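Local coordinates for protein polysaccharide Lyase Family 6 (Bacteroides cellulosilyticus, PDB 6QPS) that probably cleaves mannuronic acid-rich alginate as a calcium-binding polysaccharide lyase of family 6, at residues G54-T65 with A84-Y95. Sequence-based numbering, arbitrary orientation.
Sequences GTYHNLKEINFT and AVISGKLRLKIY
Gly54 O accepts a hydrogen bond from Val85 N, and Tyr56 N returns one to Val85 O (2.7 Å), opening a parallel pairing between two successive coils of a right-handed beta-helix, the fold of family 6 lyases. The same alternation joins Tyr56 to Ser87 and, past the corner of each coil, Ile62 to Lys93 and Phe64 to Tyr95; the strands 62-65 and 90-95 run only 16° apart.

At the corner a side chain and a water supplement the backbone bonds, among them Lys60 N to Lys89 O and Arg91 N to Lys60 O. Asn58 OD1 accepts a hydrogen bond from Lys89 N at 3.0 Å, so this side chain stands in for a backbone carbonyl where the coil bends. Where Leu59 N makes no direct bond to Lys89 O, a water accepts from it and donates to both Ser87 O and Lys89 O, each at 2.9 Å.

Inside the coil the apolar side chains stack in rows. Leu59 CD1 meets Ile86 CG2 at about a right angle, 3.8 Å away. With CG1 of Ile62 anti to the backbone N (chi1 175°), its CG2 branch is turned to Leu90 CD1 (3.7 Å) and also touches Leu92 CB. Helix 31-40 covers this end of the core, with Met34 on Leu59 and Leu38 on Phe64.

On the outer face, Glu61 and Arg91 lie side by side in a weak salt bridge, OE1 to NH1 3.3 Å, their planes 75° apart. Thr65 CB sits over one face of the Tyr95 ring in a CH-pi contact, while its OG1 donates to Tyr95 O (2.7 Å) from above the carbonyl plane. Asn63 CG meets the same ring at its edge, the amide steeply turned from it.

Cohesion between these coils therefore rests mainly on backbone hydrogen bonds and buried aliphatic rows, the long, bent Glu61-Arg91 pair probably adding less.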
ATOM      1  N   GLY A  54      -1.729  27.296  15.643  1.00 17.58           N
ATOM      2  CA  GLY A  54      -1.642  26.864  17.024  1.00 18.21           C
ATOM      3  C   GLY A  54      -1.731  25.355  17.121  1.00 15.54           C
ATOM      4  O   GLY A  54      -1.865  24.653  16.118  1.00 16.53           O
ATOM      5  N   THR A  55      -1.671  24.865  18.362  1.00 17.62           N
ATOM      6  CA  THR A  55      -1.778  23.435  18.643  1.00 16.24           C
ATOM      7  C   THR A  55      -3.101  23.148  19.339  1.00 16.05           C
ATOM      8  O   THR A  55      -3.435  23.780  20.354  1.00 20.12           O
ATOM      9  CB  THR A  55      -0.602  22.923  19.476  1.00 19.56           C
ATOM     10  OG1 THR A  55       0.605  23.157  18.748  1.00 21.43           O
ATOM     11  CG2 THR A  55      -0.758  21.419  19.729  1.00 19.24           C
ATOM     12  N   TYR A  56      -3.839  22.195  18.781  1.00 16.38           N
ATOM     13  CA  TYR A  56      -5.172  21.812  19.225  1.00 16.41           C
ATOM     14  C   TYR A  56      -5.020  20.469  19.929  1.00 16.15           C
ATOM     15  O   TYR A  56      -4.806  19.442  19.278  1.00 16.85           O
ATOM     16  CB  TYR A  56      -6.106  21.732  18.015  1.00 14.83           C
ATOM     17  CG  TYR A  56      -6.282  23.067  17.316  1.00 14.66           C
ATOM     18  CD1 TYR A  56      -5.263  23.624  16.552  1.00 15.12           C
ATOM     19  CD2 TYR A  56      -7.442  23.802  17.479  1.00 15.06           C
ATOM     20  CE1 TYR A  56      -5.410  24.868  15.955  1.00 16.30           C
ATOM     21  CE2 TYR A  56      -7.601  25.036  16.885  1.00 17.15           C
ATOM     22  CZ  TYR A  56      -6.586  25.571  16.126  1.00 16.44           C
ATOM     23  OH  TYR A  56      -6.751  26.820  15.548  1.00 18.81           O
ATOM     24  N   HIS A  57      -5.090  20.490  21.258  1.00 17.17           N
ATOM     25  CA  HIS A  57      -4.789  19.321  22.070  1.00 18.58           C
ATOM     26  C   HIS A  57      -6.068  18.589  22.455  1.00 19.22           C
ATOM     27  O   HIS A  57      -7.084  19.211  22.782  1.00 21.00           O
ATOM     28  CB  HIS A  57      -4.072  19.711  23.368  1.00 19.87           C
ATOM     29  CG  HIS A  57      -2.666  20.187  23.179  1.00 21.26           C
ATOM     30  ND1 HIS A  57      -1.606  19.332  22.971  1.00 22.35           N
ATOM     31  CD2 HIS A  57      -2.143  21.437  23.186  1.00 23.36           C
ATOM     32  CE1 HIS A  57      -0.493  20.033  22.845  1.00 22.16           C
ATOM     33  NE2 HIS A  57      -0.789  21.314  22.988  1.00 22.17           N
ATOM     34  N   ASN A  58      -6.004  17.259  22.427  1.00 17.14           N
ATOM     35  CA  ASN A  58      -7.023  16.400  23.040  1.00 18.27           C
ATOM     36  C   ASN A  58      -8.430  16.702  22.521  1.00 16.97           C
ATOM     37  O   ASN A  58      -9.363  16.965  23.294  1.00 18.91           O
ATOM     38  CB  ASN A  58      -6.966  16.488  24.570  1.00 21.72           C
ATOM     39  CG  ASN A  58      -5.665  15.956  25.131  1.00 23.93           C
ATOM     40  OD1 ASN A  58      -5.244  14.843  24.804  1.00 23.59           O
ATOM     41  ND2 ASN A  58      -5.012  16.751  25.964  1.00 25.80           N
ATOM     42  N   LEU A  59      -8.588  16.618  21.197  1.00 17.34           N
ATOM     43  CA  LEU A  59      -9.922  16.746  20.625  1.00 17.03           C
ATOM     44  C   LEU A  59     -10.816  15.595  21.062  1.00 19.30           C
ATOM     45  O   LEU A  59     -12.041  15.739  21.099  1.00 19.26           O
ATOM     46  CB  LEU A  59      -9.854  16.779  19.100  1.00 15.81           C
ATOM     47  CG  LEU A  59      -9.074  17.919  18.450  1.00 19.29           C
ATOM     48  CD1 LEU A  59      -9.119  17.790  16.908  1.00 17.14           C
ATOM     49  CD2 LEU A  59      -9.611  19.263  18.876  1.00 26.40           C
ATOM     50  N   LYS A  60     -10.234  14.444  21.372  1.00 17.19           N
ATOM     51  CA  LYS A  60     -10.991  13.280  21.853  1.00 17.02           C
ATOM     52  C   LYS A  60     -12.028  12.889  20.794  1.00 16.22           C
ATOM     53  O   LYS A  60     -11.695  12.843  19.601  1.00 17.18           O
ATOM     54  CB  LYS A  60     -11.535  13.545  23.252  1.00 20.26           C
ATOM     55  CG  LYS A  60     -10.444  13.717  24.317  1.00 24.14           C
ATOM     56  CD  LYS A  60     -11.016  14.159  25.660  1.00 36.41           C
ATOM     57  CE  LYS A  60     -11.526  15.597  25.594  1.00 49.35           C
ATOM     58  NZ  LYS A  60     -12.969  15.716  25.967  1.00 53.96           N
ATOM     59  N   GLU A  61     -13.262  12.577  21.188  1.00 15.00           N
ATOM     60  CA  GLU A  61     -14.265  12.122  20.235  1.00 15.21           C
ATOM     61  C   GLU A  61     -14.745  13.325  19.435  1.00 18.10           C
ATOM     62  O   GLU A  61     -15.317  14.269  20.003  1.00 19.08           O
ATOM     63  CB  GLU A  61     -15.423  11.446  20.962  1.00 19.32           C
ATOM     64  CG  GLU A  61     -15.052  10.114  21.614  1.00 32.03           C
ATOM     65  CD  GLU A  61     -16.265   9.290  21.991  1.00 49.92           C
ATOM     66  OE1 GLU A  61     -16.090   8.105  22.343  1.00 56.59           O
ATOM     67  OE2 GLU A  61     -17.393   9.827  21.944  1.00 54.58           O
ATOM     68  N   ILE A  62     -14.509  13.297  18.126  1.00 16.46           N
ATOM     69  CA  ILE A  62     -14.888  14.390  17.236  1.00 14.20           C
ATOM     70  C   ILE A  62     -15.455  13.803  15.950  1.00 14.96           C
ATOM     71  O   ILE A  62     -14.912  12.840  15.395  1.00 13.38           O
ATOM     72  CB  ILE A  62     -13.706  15.347  16.973  1.00 13.96           C
ATOM     73  CG1 ILE A  62     -14.071  16.424  15.949  1.00 16.87           C
ATOM     74  CG2 ILE A  62     -12.467  14.568  16.515  1.00 15.61           C
ATOM     75  CD1 ILE A  62     -12.998  17.514  15.789  1.00 17.15           C
ATOM     76  N   ASN A  63     -16.577  14.357  15.506  1.00 13.57           N
ATOM     77  CA  ASN A  63     -17.243  13.946  14.280  1.00 11.13           C
ATOM     78  C   ASN A  63     -17.180  15.080  13.270  1.00 12.27           C
ATOM     79  O   ASN A  63     -17.333  16.249  13.628  1.00 13.05           O
ATOM     80  CB  ASN A  63     -18.715  13.601  14.561  1.00 12.68           C
ATOM     81  CG  ASN A  63     -18.875  12.458  15.542  1.00 17.18           C
ATOM     82  OD1 ASN A  63     -18.187  11.438  15.442  1.00 16.21           O
ATOM     83  ND2 ASN A  63     -19.801  12.612  16.491  1.00 21.17           N
ATOM     84  N   PHE A  64     -16.992  14.723  12.002  1.00 11.78           N
ATOM     85  CA  PHE A  64     -17.061  15.653  10.873  1.00 10.74           C
ATOM     86  C   PHE A  64     -18.132  15.098   9.955  1.00 10.33           C
ATOM     87  O   PHE A  64     -17.931  14.053   9.325  1.00 11.83           O
ATOM     88  CB  PHE A  64     -15.709  15.733  10.169  1.00 11.70           C
ATOM     89  CG  PHE A  64     -15.642  16.720   9.017  1.00  9.67           C
ATOM     90  CD1 PHE A  64     -16.592  17.723   8.840  1.00 11.82           C
ATOM     91  CD2 PHE A  64     -14.599  16.629   8.106  1.00 12.26           C
ATOM     92  CE1 PHE A  64     -16.498  18.614   7.764  1.00 13.74           C
ATOM     93  CE2 PHE A  64     -14.494  17.517   7.041  1.00 11.49           C
ATOM     94  CZ  PHE A  64     -15.435  18.522   6.885  1.00 12.71           C
ATOM     95  N   THR A  65     -19.279  15.765   9.910  1.00 11.37           N
ATOM     96  CA  THR A  65     -20.389  15.292   9.099  1.00 10.51           C
ATOM     97  C   THR A  65     -21.082  16.450   8.407  1.00 12.98           C
ATOM     98  O   THR A  65     -21.026  17.597   8.844  1.00 16.09           O
ATOM     99  CB  THR A  65     -21.392  14.459   9.927  1.00 13.24           C
ATOM    100  OG1 THR A  65     -22.340  13.826   9.061  1.00 12.62           O
ATOM    101  CG2 THR A  65     -22.132  15.305  10.947  1.00 15.49           C
ATOM    102  N   ALA A  84      -1.614  24.598  11.780  1.00 19.04           N
ATOM    103  CA  ALA A  84      -2.603  24.052  12.708  1.00 16.79           C
ATOM    104  C   ALA A  84      -2.231  22.605  13.027  1.00 16.59           C
ATOM    105  O   ALA A  84      -2.339  21.724  12.163  1.00 15.56           O
ATOM    106  CB  ALA A  84      -4.016  24.128  12.138  1.00 17.57           C
ATOM    107  N   VAL A  85      -1.829  22.364  14.275  1.00 15.52           N
ATOM    108  CA  VAL A  85      -1.271  21.086  14.722  1.00 14.13           C
ATOM    109  C   VAL A  85      -2.289  20.441  15.645  1.00 14.92           C
ATOM    110  O   VAL A  85      -2.808  21.101  16.556  1.00 16.07           O
ATOM    111  CB  VAL A  85       0.051  21.309  15.482  1.00 15.85           C
ATOM    112  CG1 VAL A  85       0.701  19.984  15.854  1.00 16.95           C
ATOM    113  CG2 VAL A  85       1.009  22.181  14.669  1.00 19.85           C
ATOM    114  N   ILE A  86      -2.578  19.160  15.415  1.00 12.49           N
ATOM    115  CA  ILE A  86      -3.519  18.395  16.231  1.00 13.04           C
ATOM    116  C   ILE A  86      -2.736  17.325  16.978  1.00 12.44           C
ATOM    117  O   ILE A  86      -2.024  16.522  16.360  1.00 13.99           O
ATOM    118  CB  ILE A  86      -4.625  17.784  15.355  1.00 12.49           C
ATOM    119  CG1 ILE A  86      -5.456  18.912  14.728  1.00 12.69           C
ATOM    120  CG2 ILE A  86      -5.484  16.853  16.165  1.00 12.32           C
ATOM    121  CD1 ILE A  86      -6.469  18.427  13.700  1.00 16.30           C
ATOM    122  N   SER A  87      -2.888  17.295  18.305  1.00 13.19           N
ATOM    123  CA  SER A  87      -2.078  16.448  19.174  1.00 13.63           C
ATOM    124  C   SER A  87      -2.940  15.867  20.291  1.00 15.15           C
ATOM    125  O   SER A  87      -4.024  16.371  20.594  1.00 15.55           O
ATOM    126  CB  SER A  87      -0.902  17.253  19.763  1.00 16.81           C
ATOM    127  OG  SER A  87      -0.140  17.856  18.724  1.00 17.03           O
ATOM    128  N   GLY A  88      -2.433  14.811  20.927  1.00 16.94           N
ATOM    129  CA  GLY A  88      -3.146  14.215  22.044  1.00 16.27           C
ATOM    130  C   GLY A  88      -4.202  13.209  21.603  1.00 15.59           C
ATOM    131  O   GLY A  88      -4.248  12.767  20.455  1.00 15.10           O
ATOM    132  N   LYS A  89      -5.082  12.869  22.552  1.00 16.34           N
ATOM    133  CA  LYS A  89      -6.091  11.839  22.331  1.00 16.09           C
ATOM    134  C   LYS A  89      -7.042  12.254  21.218  1.00 16.06           C
ATOM    135  O   LYS A  89      -7.490  13.405  21.165  1.00 15.99           O
ATOM    136  CB  LYS A  89      -6.904  11.614  23.605  1.00 17.34           C
ATOM    137  CG  LYS A  89      -6.179  10.858  24.701  1.00 23.35           C
ATOM    138  CD  LYS A  89      -6.973  10.850  25.998  1.00 31.39           C
ATOM    139  CE  LYS A  89      -6.505   9.716  26.906  1.00 40.51           C
ATOM    140  NZ  LYS A  89      -6.498  10.092  28.337  1.00 47.01           N
ATOM    141  N   LEU A  90      -7.373  11.300  20.339  1.00 13.65           N
ATOM    142  CA  LEU A  90      -8.179  11.599  19.164  1.00 13.31           C
ATOM    143  C   LEU A  90      -8.988  10.393  18.706  1.00 13.75           C
ATOM    144  O   LEU A  90      -8.453   9.288  18.582  1.00 14.13           O
ATOM    145  CB  LEU A  90      -7.249  12.050  18.029  1.00 12.91           C
ATOM    146  CG  LEU A  90      -7.869  12.395  16.683  1.00 13.51           C
ATOM    147  CD1 LEU A  90      -8.888  13.533  16.817  1.00 16.31           C
ATOM    148  CD2 LEU A  90      -6.812  12.743  15.621  1.00 13.88           C
ATOM    149  N   ARG A  91     -10.276  10.617  18.412  1.00 13.01           N
ATOM    150  CA  ARG A  91     -11.136   9.596  17.794  1.00 15.13           C
ATOM    151  C   ARG A  91     -12.022  10.355  16.800  1.00 13.62           C
ATOM    152  O   ARG A  91     -13.125  10.803  17.145  1.00 14.41           O
ATOM    153  CB  ARG A  91     -11.944   8.760  18.791  1.00 12.93           C
ATOM    154  CG  ARG A  91     -12.715   7.601  18.071  1.00 18.97           C
ATOM    155  CD  ARG A  91     -13.323   6.601  19.065  1.00 29.83           C
ATOM    156  NE  ARG A  91     -14.212   5.630  18.422  1.00 45.81           N
ATOM    157  CZ  ARG A  91     -15.360   5.209  18.946  1.00 52.43           C
ATOM    158  NH1 ARG A  91     -15.757   5.676  20.121  1.00 56.16           N
ATOM    159  NH2 ARG A  91     -16.119   4.322  18.294  1.00 48.18           N
ATOM    160  N   LEU A  92     -11.521  10.525  15.580  1.00 12.07           N
ATOM    161  CA  LEU A  92     -12.183  11.309  14.547  1.00  9.76           C
ATOM    162  C   LEU A  92     -12.953  10.379  13.625  1.00 10.88           C
ATOM    163  O   LEU A  92     -12.386   9.412  13.102  1.00 12.83           O
ATOM    164  CB  LEU A  92     -11.145  12.103  13.760  1.00 11.50           C
ATOM    165  CG  LEU A  92     -11.569  12.741  12.438  1.00 12.08           C
ATOM    166  CD1 LEU A  92     -12.708  13.726  12.682  1.00 14.24           C
ATOM    167  CD2 LEU A  92     -10.379  13.414  11.759  1.00 15.03           C
ATOM    168  N   LYS A  93     -14.245  10.662  13.439  1.00 11.11           N
ATOM    169  CA  LYS A  93     -15.107   9.917  12.533  1.00 11.41           C
ATOM    170  C   LYS A  93     -15.633  10.893  11.493  1.00 10.94           C
ATOM    171  O   LYS A  93     -16.103  11.983  11.856  1.00 13.17           O
ATOM    172  CB  LYS A  93     -16.261   9.280  13.300  1.00 13.24           C
ATOM    173  CG  LYS A  93     -15.823   8.171  14.251  1.00 15.91           C
ATOM    174  CD  LYS A  93     -17.011   7.568  14.982  1.00 20.26           C
ATOM    175  CE  LYS A  93     -16.793   6.089  15.295  1.00 31.96           C
ATOM    176  NZ  LYS A  93     -16.795   5.252  14.046  1.00 33.11           N
ATOM    177  N   ILE A  94     -15.567  10.495  10.224  1.00 10.61           N
ATOM    178  CA  ILE A  94     -15.952  11.303   9.065  1.00  9.63           C
ATOM    179  C   ILE A  94     -17.053  10.537   8.337  1.00 10.05           C
ATOM    180  O   ILE A  94     -16.849   9.383   7.946  1.00 10.23           O
ATOM    181  CB  ILE A  94     -14.746  11.518   8.131  1.00 12.38           C
ATOM    182  CG1 ILE A  94     -13.570  12.201   8.849  1.00 12.65           C
ATOM    183  CG2 ILE A  94     -15.153  12.318   6.888  1.00 12.28           C
ATOM    184  CD1 ILE A  94     -12.219  11.966   8.166  1.00 13.53           C
ATOM    185  N   TYR A  95     -18.213  11.162   8.141  1.00 10.26           N
ATOM    186  CA  TYR A  95     -19.325  10.462   7.510  1.00 10.79           C
ATOM    187  C   TYR A  95     -20.252  11.508   6.919  1.00 11.77           C
ATOM    188  O   TYR A  95     -20.468  12.560   7.515  1.00 13.26           O
ATOM    189  CB  TYR A  95     -20.059   9.526   8.493  1.00 12.10           C
ATOM    190  CG  TYR A  95     -20.459  10.151   9.823  1.00 12.01           C
ATOM    191  CD1 TYR A  95     -19.538  10.266  10.855  1.00 13.12           C
ATOM    192  CD2 TYR A  95     -21.744  10.619  10.051  1.00 12.72           C
ATOM    193  CE1 TYR A  95     -19.877  10.826  12.052  1.00 13.62           C
ATOM    194  CE2 TYR A  95     -22.092  11.190  11.262  1.00 14.19           C
ATOM    195  CZ  TYR A  95     -21.144  11.302  12.257  1.00 13.76           C
ATOM    196  OH  TYR A  95     -21.469  11.869  13.463  1.00 15.61           O
TER
HETATM  197  O   HOH W   1      -6.571  15.540  19.463  1.00 15.22           O
HETATM  198  O   HOH W   2     -14.011   6.862  22.762  1.00 45.72           O
HETATM  199  O   HOH W   3     -15.992  10.412  16.961  1.00 21.04           O